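Local atomic coordinates of transcriptional regulator, ROK family (PDB entry 1Z05), a protein that probably binds DNA and regulates transcription in carbohydrate metabolism, as a zinc-binding member of the ROK family homologous to Escherichia coli Mlc. Residues Y45-Q50 / I57-E62; I39-V44 / L421-V426; R343-A348 / S372-S377. One frame throughout, in Å; residues are numbered along the deposited sequence.

Contact 1: residues Y45-Q50 / I57-E62; sequences YKLIDQ and IDLSKE
L59 puts its two methyls against L47 and I48. Its CD2 lies 3.6 Å from L47 CB, and the two leucine side chains run alongside each other, pointing opposite ways. The same methyl, L59 CD2, sits 3.8 Å from I48 CG1. The other branch leans on I48, with L59 CD1 4.0 Å from I48 CD1. These two side chains lie nearly perpendicular. L59 does not aim straight across from its backbone. Its chi1 of -75° sets CG beside the backbone N, and the branched end comes in toward the first helix.

L47 carries the contact outward to E62. L47 CD1 meets E62 CB at 3.8 Å, so the aliphatic base of the glutamate does the packing. The E62 chain then bends at chi2 (-78°), which brings OE1 to 4.1 Å from L47 CD2.

The segment axes approach to 10.6 Å at 121°. The two helices are consistent with the first two of the winged helix-turn-helix domain known from ROK repressors such as Mlc, and the second one, 56-63, leads into helix 67-79. I54, in the turn between them, touches both I48 and L59. I83 touches I48, and L101 of strand 99-103 touches L59. On another surface of its helix, D49 OD2 forms a salt bridge with K414 and a hydrogen bond with Y418.

No hydrogen bond joins the two segments. The helices are held here by methyl and methylene packing, buried at I48 and L59 and open to solvent at E62, whose carboxylate lies at the exposed edge.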
# COMPACT_ATOMS: atom_id res chain seq x y z
N TYR A 45 17.15 5.51 17.72
CA TYR A 45 16.27 6.21 18.65
C TYR A 45 15.03 5.38 19.03
O TYR A 45 14.61 5.36 20.20
CB TYR A 45 15.85 7.55 18.04
CG TYR A 45 14.95 8.35 18.93
CD1 TYR A 45 15.48 9.22 19.89
CD2 TYR A 45 13.56 8.24 18.83
CE1 TYR A 45 14.65 9.97 20.73
CE2 TYR A 45 12.72 8.98 19.67
CZ TYR A 45 13.27 9.84 20.61
OH TYR A 45 12.45 10.59 21.43
N LYS A 46 14.45 4.70 18.04
CA LYS A 46 13.31 3.80 18.28
C LYS A 46 13.68 2.65 19.23
O LYS A 46 12.90 2.30 20.12
CB LYS A 46 12.72 3.27 16.97
CG LYS A 46 11.45 2.44 17.15
CD LYS A 46 10.98 1.84 15.83
CE LYS A 46 9.73 0.99 16.02
NZ LYS A 46 9.21 0.58 14.69
N LEU A 47 14.86 2.06 19.03
CA LEU A 47 15.35 1.02 19.94
C LEU A 47 15.48 1.54 21.38
O LEU A 47 15.03 0.89 22.33
CB LEU A 47 16.68 0.45 19.45
CG LEU A 47 16.60 -0.59 18.33
CD1 LEU A 47 17.99 -0.92 17.81
CD2 LEU A 47 15.87 -1.86 18.79
N ILE A 48 16.09 2.71 21.53
CA ILE A 48 16.25 3.35 22.85
C ILE A 48 14.89 3.68 23.49
O ILE A 48 14.69 3.44 24.69
CB ILE A 48 17.12 4.62 22.74
CG1 ILE A 48 18.53 4.26 22.27
CG2 ILE A 48 17.22 5.33 24.08
CD1 ILE A 48 19.35 5.43 21.80
N ASP A 49 13.97 4.21 22.69
CA ASP A 49 12.65 4.58 23.18
C ASP A 49 11.89 3.35 23.70
O ASP A 49 11.26 3.40 24.77
CB ASP A 49 11.86 5.29 22.07
CG ASP A 49 10.63 6.02 22.58
OD1 ASP A 49 10.64 6.49 23.74
OD2 ASP A 49 9.65 6.13 21.82
N GLN A 50 11.96 2.26 22.95
CA GLN A 50 11.19 1.06 23.26
C GLN A 50 11.90 0.09 24.20
O GLN A 50 11.24 -0.71 24.87
CB GLN A 50 10.76 0.36 21.97
CG GLN A 50 9.70 1.14 21.19
CD GLN A 50 9.32 0.50 19.87
OE1 GLN A 50 10.05 -0.34 19.33
NE2 GLN A 50 8.18 0.91 19.32
N ILE A 57 26.49 -1.67 23.09
CA ILE A 57 26.73 -2.99 22.51
C ILE A 57 25.41 -3.69 22.12
O ILE A 57 25.31 -4.25 21.03
CB ILE A 57 27.72 -3.87 23.37
CG1 ILE A 57 28.22 -5.09 22.58
CG2 ILE A 57 27.11 -4.30 24.70
CD1 ILE A 57 29.16 -4.75 21.44
N ASP A 58 24.40 -3.61 22.99
CA ASP A 58 23.05 -4.11 22.69
C ASP A 58 22.39 -3.39 21.50
O ASP A 58 21.71 -4.02 20.68
CB ASP A 58 22.14 -4.00 23.92
CG ASP A 58 22.37 -5.12 24.93
OD1 ASP A 58 23.43 -5.79 24.88
OD2 ASP A 58 21.48 -5.34 25.78
N LEU A 59 22.58 -2.08 21.41
CA LEU A 59 22.11 -1.31 20.26
C LEU A 59 22.81 -1.74 18.98
O LEU A 59 22.19 -1.85 17.92
CB LEU A 59 22.30 0.19 20.47
CG LEU A 59 21.35 0.93 21.41
CD1 LEU A 59 21.92 2.33 21.68
CD2 LEU A 59 19.93 0.99 20.84
N SER A 60 24.12 -2.00 19.07
CA SER A 60 24.88 -2.49 17.93
C SER A 60 24.36 -3.86 17.45
O SER A 60 24.20 -4.08 16.24
CB SER A 60 26.37 -2.55 18.28
OG SER A 60 27.12 -3.03 17.20
N LYS A 61 24.08 -4.76 18.38
CA LYS A 61 23.57 -6.10 18.04
C LYS A 61 22.16 -6.05 17.44
O LYS A 61 21.89 -6.68 16.42
CB LYS A 61 23.61 -7.03 19.25
CG LYS A 61 24.98 -7.20 19.88
CD LYS A 61 25.04 -8.40 20.81
CE LYS A 61 26.32 -8.40 21.65
NZ LYS A 61 27.56 -8.55 20.82
N GLU A 62 21.27 -5.29 18.08
CA GLU A 62 19.88 -5.16 17.63
C GLU A 62 19.72 -4.45 16.28
O GLU A 62 18.97 -4.92 15.43
CB GLU A 62 19.01 -4.48 18.70
CG GLU A 62 18.61 -5.38 19.86
CD GLU A 62 17.46 -6.33 19.51
OE1 GLU A 62 16.32 -5.86 19.30
OE2 GLU A 62 17.71 -7.56 19.45

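Contact 2: residues I39-V44 / L421-V426; sequences INAGRV and LLLMKV
Where the last helix of the chain packs on what is probably a winged helix-turn-helix domain, A41 and G42 of helix 35-51 meet L423 and M424 of helix 421-428. L423 does its touching through one methyl. Its CD1 rests 3.4 Å from A41 O, so a branch tip packs on the backbone. The same L423 CD1 is 3.9 Å from G42 N. G42 has no side chain, and its backbone forms part of the surface under the leucine. A41 CB is a little farther, 4.2 Å from L423 CD1.

M424 comes to the same alanine by a curled route. Its chain bends at chi2 (-62°) and at chi3 (90°), and the terminal CE ends 3.7 Å from A41 CB.

The segment axes run 8.8 Å apart at 104°, close to perpendicular. Segments more than 370 residues apart in the chain meet here: the last helix folds back onto the N-terminal, probably DNA-binding, domain. L423 also touches Y45, L77 of helix 67-79 and L417 of helix 407-418. R43 points away from this interface, and its NH2 bonds to S63 O. N40 packs on I36 of the second subunit.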
# COMPACT_ATOMS: atom_id res chain seq x y z
N ILE A 39 17.89 7.83 8.53
CA ILE A 39 17.32 6.49 8.73
C ILE A 39 17.93 5.76 9.94
O ILE A 39 17.20 5.22 10.78
CB ILE A 39 17.40 5.64 7.43
CG1 ILE A 39 16.26 6.03 6.47
CG2 ILE A 39 17.38 4.14 7.71
CD1 ILE A 39 14.88 6.18 7.14
N ASN A 40 19.25 5.76 10.04
CA ASN A 40 19.93 5.06 11.12
C ASN A 40 19.70 5.71 12.48
O ASN A 40 19.54 5.02 13.48
CB ASN A 40 21.42 4.93 10.82
CG ASN A 40 21.71 3.85 9.81
OD1 ASN A 40 20.91 2.93 9.60
ND2 ASN A 40 22.87 3.94 9.17
N ALA A 41 19.67 7.04 12.48
CA ALA A 41 19.37 7.79 13.70
C ALA A 41 17.98 7.44 14.21
O ALA A 41 17.81 7.21 15.40
CB ALA A 41 19.49 9.29 13.45
N GLY A 42 17.00 7.35 13.31
CA GLY A 42 15.64 6.93 13.70
C GLY A 42 15.57 5.50 14.22
O GLY A 42 14.93 5.24 15.23
N ARG A 43 16.24 4.58 13.54
CA ARG A 43 16.30 3.18 13.98
C ARG A 43 16.88 3.04 15.39
O ARG A 43 16.33 2.32 16.23
CB ARG A 43 17.12 2.34 12.99
CG ARG A 43 16.40 2.12 11.66
CD ARG A 43 17.21 1.23 10.71
NE ARG A 43 17.22 -0.17 11.15
CZ ARG A 43 18.32 -0.87 11.43
NH1 ARG A 43 19.53 -0.32 11.29
NH2 ARG A 43 18.21 -2.13 11.82
N VAL A 44 17.98 3.74 15.65
CA VAL A 44 18.62 3.72 16.97
C VAL A 44 17.74 4.36 18.04
O VAL A 44 17.57 3.81 19.13
CB VAL A 44 20.02 4.38 16.93
CG1 VAL A 44 20.56 4.64 18.35
CG2 VAL A 44 20.99 3.50 16.16
N LEU A 421 13.57 11.81 10.67
CA LEU A 421 13.37 13.14 10.08
C LEU A 421 13.39 14.25 11.14
O LEU A 421 14.12 15.24 11.01
CB LEU A 421 12.06 13.19 9.28
CG LEU A 421 11.82 14.39 8.33
CD1 LEU A 421 10.98 13.98 7.13
CD2 LEU A 421 11.17 15.58 9.04
N LEU A 422 12.59 14.08 12.19
CA LEU A 422 12.46 15.10 13.22
C LEU A 422 13.71 15.17 14.09
O LEU A 422 14.12 16.26 14.49
CB LEU A 422 11.21 14.88 14.07
CG LEU A 422 10.86 15.98 15.06
CD1 LEU A 422 10.85 17.37 14.39
CD2 LEU A 422 9.52 15.69 15.71
N LEU A 423 14.32 14.02 14.37
CA LEU A 423 15.59 13.98 15.10
C LEU A 423 16.64 14.88 14.44
O LEU A 423 17.30 15.66 15.12
CB LEU A 423 16.15 12.56 15.18
CG LEU A 423 15.37 11.48 15.92
CD1 LEU A 423 16.15 10.19 15.84
CD2 LEU A 423 15.12 11.88 17.37
N MET A 424 16.76 14.78 13.12
CA MET A 424 17.78 15.53 12.42
C MET A 424 17.46 17.02 12.45
O MET A 424 18.37 17.84 12.58
CB MET A 424 17.96 15.01 10.99
CG MET A 424 18.53 13.58 10.90
SD MET A 424 20.20 13.36 11.59
CE MET A 424 19.87 12.94 13.31
N LYS A 425 16.18 17.37 12.36
CA LYS A 425 15.76 18.75 12.51
C LYS A 425 16.11 19.32 13.89
O LYS A 425 16.57 20.45 13.98
CB LYS A 425 14.26 18.92 12.20
CG LYS A 425 13.90 18.66 10.74
CD LYS A 425 14.19 19.87 9.84
CE LYS A 425 12.94 20.73 9.65
NZ LYS A 425 13.13 21.91 8.75
N VAL A 426 15.91 18.52 14.93
CA VAL A 426 16.25 18.91 16.30
C VAL A 426 17.77 19.00 16.51
O VAL A 426 18.25 19.93 17.17
CB VAL A 426 15.60 17.98 17.36
CG1 VAL A 426 16.02 18.37 18.77
CG2 VAL A 426 14.08 18.01 17.25

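Contact 3: residues R343-A348 / S372-S377; sequences RYLGAA and SILYPS. With SO4 (sulfate ion), chain H.
R343 and S377 meet through a water, beside a leucine pair, where helix 332-356 packs on helix 371-385. This is the actin-like (ASKHA) ROK fold. Helix 371-385 is the main helix of the crossover between the parallel strands 360-364 and 395-398.

The R343 side chain can be followed outward. R343 CB lies 3.8 Å from O1 of a bound sulfate, which is probably from the crystallisation liquor. The chain is extended through CG to CD, and CD passes close to sulfate O2. A bend at chi3 (-62°) then turns the guanidinium, with the sulfate sulfur and the water both lying in its plane at the edge. R343 NE gives the main bond, 2.8 Å to sulfate O2, with an N-H...O angle of 143°. A weak bond from R343 NE reaches sulfate O3 at 3.3 Å. R343 NH2 adds another weak one, 3.5 Å to the same sulfate O3. R343 NH1 is used differently: it donates to the water at 3.1 Å.

Y344 also borders the anion. Sulfate O1 stands 3.6 Å above one face of its ring, offset toward the rim. The ring itself packs on I272 and L287.

L345 and L374, both buried, meet directly. L345 CD1 and L374 CD1 are 4.1 Å apart, and one side chain is set roughly square to the other. L374 holds CG anti to its backbone N (chi1 -179°), which carries its end toward helix 332-356. I338 and I367 touch it as well. The second helix kinks at P376, whose N makes no bond to the preceding turn. One residue on, S377 OG is hydrogen-bonded at 2.7 Å to the water held by R343 NH1.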
# COMPACT_ATOMS: atom_id res chain seq x y z
N ARG A 343 -24.90 -4.43 8.37
CA ARG A 343 -24.87 -5.24 7.16
C ARG A 343 -24.13 -4.54 6.01
O ARG A 343 -23.30 -5.15 5.34
CB ARG A 343 -26.28 -5.69 6.75
CG ARG A 343 -26.86 -6.73 7.73
CD ARG A 343 -28.08 -7.47 7.20
NE ARG A 343 -29.20 -6.56 6.94
CZ ARG A 343 -30.08 -6.18 7.86
NH1 ARG A 343 -30.00 -6.63 9.11
NH2 ARG A 343 -31.07 -5.36 7.53
N TYR A 344 -24.42 -3.26 5.83
CA TYR A 344 -23.77 -2.46 4.79
C TYR A 344 -22.28 -2.23 5.08
O TYR A 344 -21.46 -2.33 4.17
CB TYR A 344 -24.50 -1.13 4.61
CG TYR A 344 -25.80 -1.24 3.85
CD1 TYR A 344 -25.84 -1.81 2.57
CD2 TYR A 344 -26.98 -0.72 4.38
CE1 TYR A 344 -27.04 -1.89 1.86
CE2 TYR A 344 -28.18 -0.78 3.66
CZ TYR A 344 -28.20 -1.37 2.41
OH TYR A 344 -29.38 -1.44 1.70
N LEU A 345 -21.96 -1.92 6.33
CA LEU A 345 -20.56 -1.79 6.76
C LEU A 345 -19.81 -3.11 6.61
O LEU A 345 -18.68 -3.13 6.14
CB LEU A 345 -20.46 -1.31 8.21
CG LEU A 345 -20.94 0.12 8.46
CD1 LEU A 345 -20.92 0.40 9.96
CD2 LEU A 345 -20.11 1.14 7.68
N GLY A 346 -20.46 -4.21 6.99
CA GLY A 346 -19.92 -5.55 6.82
C GLY A 346 -19.57 -5.88 5.38
O GLY A 346 -18.55 -6.51 5.12
N ALA A 347 -20.43 -5.47 4.44
CA ALA A 347 -20.16 -5.64 3.01
C ALA A 347 -18.91 -4.86 2.57
O ALA A 347 -18.07 -5.39 1.84
CB ALA A 347 -21.39 -5.21 2.18
N ALA A 348 -18.79 -3.63 3.01
CA ALA A 348 -17.63 -2.80 2.65
C ALA A 348 -16.34 -3.33 3.31
O ALA A 348 -15.27 -3.38 2.67
CB ALA A 348 -17.89 -1.34 3.01
N SER A 372 -22.64 -3.49 20.77
CA SER A 372 -23.23 -4.79 21.09
C SER A 372 -24.24 -5.23 20.03
O SER A 372 -24.44 -6.43 19.81
CB SER A 372 -23.90 -4.76 22.47
OG SER A 372 -25.12 -4.03 22.41
N ILE A 373 -24.85 -4.25 19.36
CA ILE A 373 -25.84 -4.48 18.31
C ILE A 373 -25.18 -4.48 16.93
O ILE A 373 -25.47 -5.33 16.08
CB ILE A 373 -26.99 -3.41 18.36
CG1 ILE A 373 -27.72 -3.42 19.71
CG2 ILE A 373 -27.96 -3.57 17.17
CD1 ILE A 373 -28.42 -4.75 20.08
N LEU A 374 -24.29 -3.52 16.71
CA LEU A 374 -23.63 -3.33 15.43
C LEU A 374 -22.65 -4.45 15.06
O LEU A 374 -22.65 -4.93 13.93
CB LEU A 374 -22.91 -1.98 15.41
CG LEU A 374 -22.17 -1.58 14.13
CD1 LEU A 374 -23.14 -1.06 13.08
CD2 LEU A 374 -21.11 -0.52 14.45
N TYR A 375 -21.80 -4.86 16.00
CA TYR A 375 -20.70 -5.76 15.67
C TYR A 375 -21.14 -7.14 15.16
O TYR A 375 -20.58 -7.62 14.17
CB TYR A 375 -19.74 -5.92 16.86
CG TYR A 375 -18.81 -4.74 17.09
CD1 TYR A 375 -19.04 -3.50 16.48
CD2 TYR A 375 -17.71 -4.87 17.93
CE1 TYR A 375 -18.20 -2.42 16.72
CE2 TYR A 375 -16.87 -3.80 18.16
CZ TYR A 375 -17.12 -2.59 17.56
OH TYR A 375 -16.26 -1.55 17.81
N PRO A 376 -22.11 -7.79 15.83
CA PRO A 376 -22.60 -9.07 15.30
C PRO A 376 -23.15 -9.00 13.87
O PRO A 376 -22.98 -9.95 13.10
CB PRO A 376 -23.70 -9.47 16.30
CG PRO A 376 -23.29 -8.82 17.56
CD PRO A 376 -22.74 -7.48 17.13
N SER A 377 -23.81 -7.89 13.53
CA SER A 377 -24.30 -7.67 12.16
C SER A 377 -23.18 -7.54 11.14
O SER A 377 -23.25 -8.12 10.05
CB SER A 377 -25.22 -6.45 12.10
OG SER A 377 -26.49 -6.81 12.63
S SO4 H . -29.16 -5.37 3.59
O1 SO4 H . -27.74 -5.13 3.31
O2 SO4 H . -29.32 -6.69 4.19
O3 SO4 H . -29.67 -4.35 4.50
O4 SO4 H . -29.91 -5.31 2.33
O HOH W 1 -27.99 -8.16 10.83

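How the contacts relate
Contacts 1 and 2 share helix 35-51. Their centres are 13 Å apart, and they touch where Y45 CB packs 3.5 Å from L423 CD1. One helix therefore bears helix 56-63 at its later turns and helix 421-428 at its earlier ones. Contact 3 lies far off, its centre about 42 Å from either of theirs, beside the mixed sheet that includes strands 360-364 and 395-398. Along the chain, contact 1 closes before contact 3 opens, and both are nested inside the loop closed by contact 2. The last helix, 421-428, thus packs against the first helix of the probable DNA-binding end.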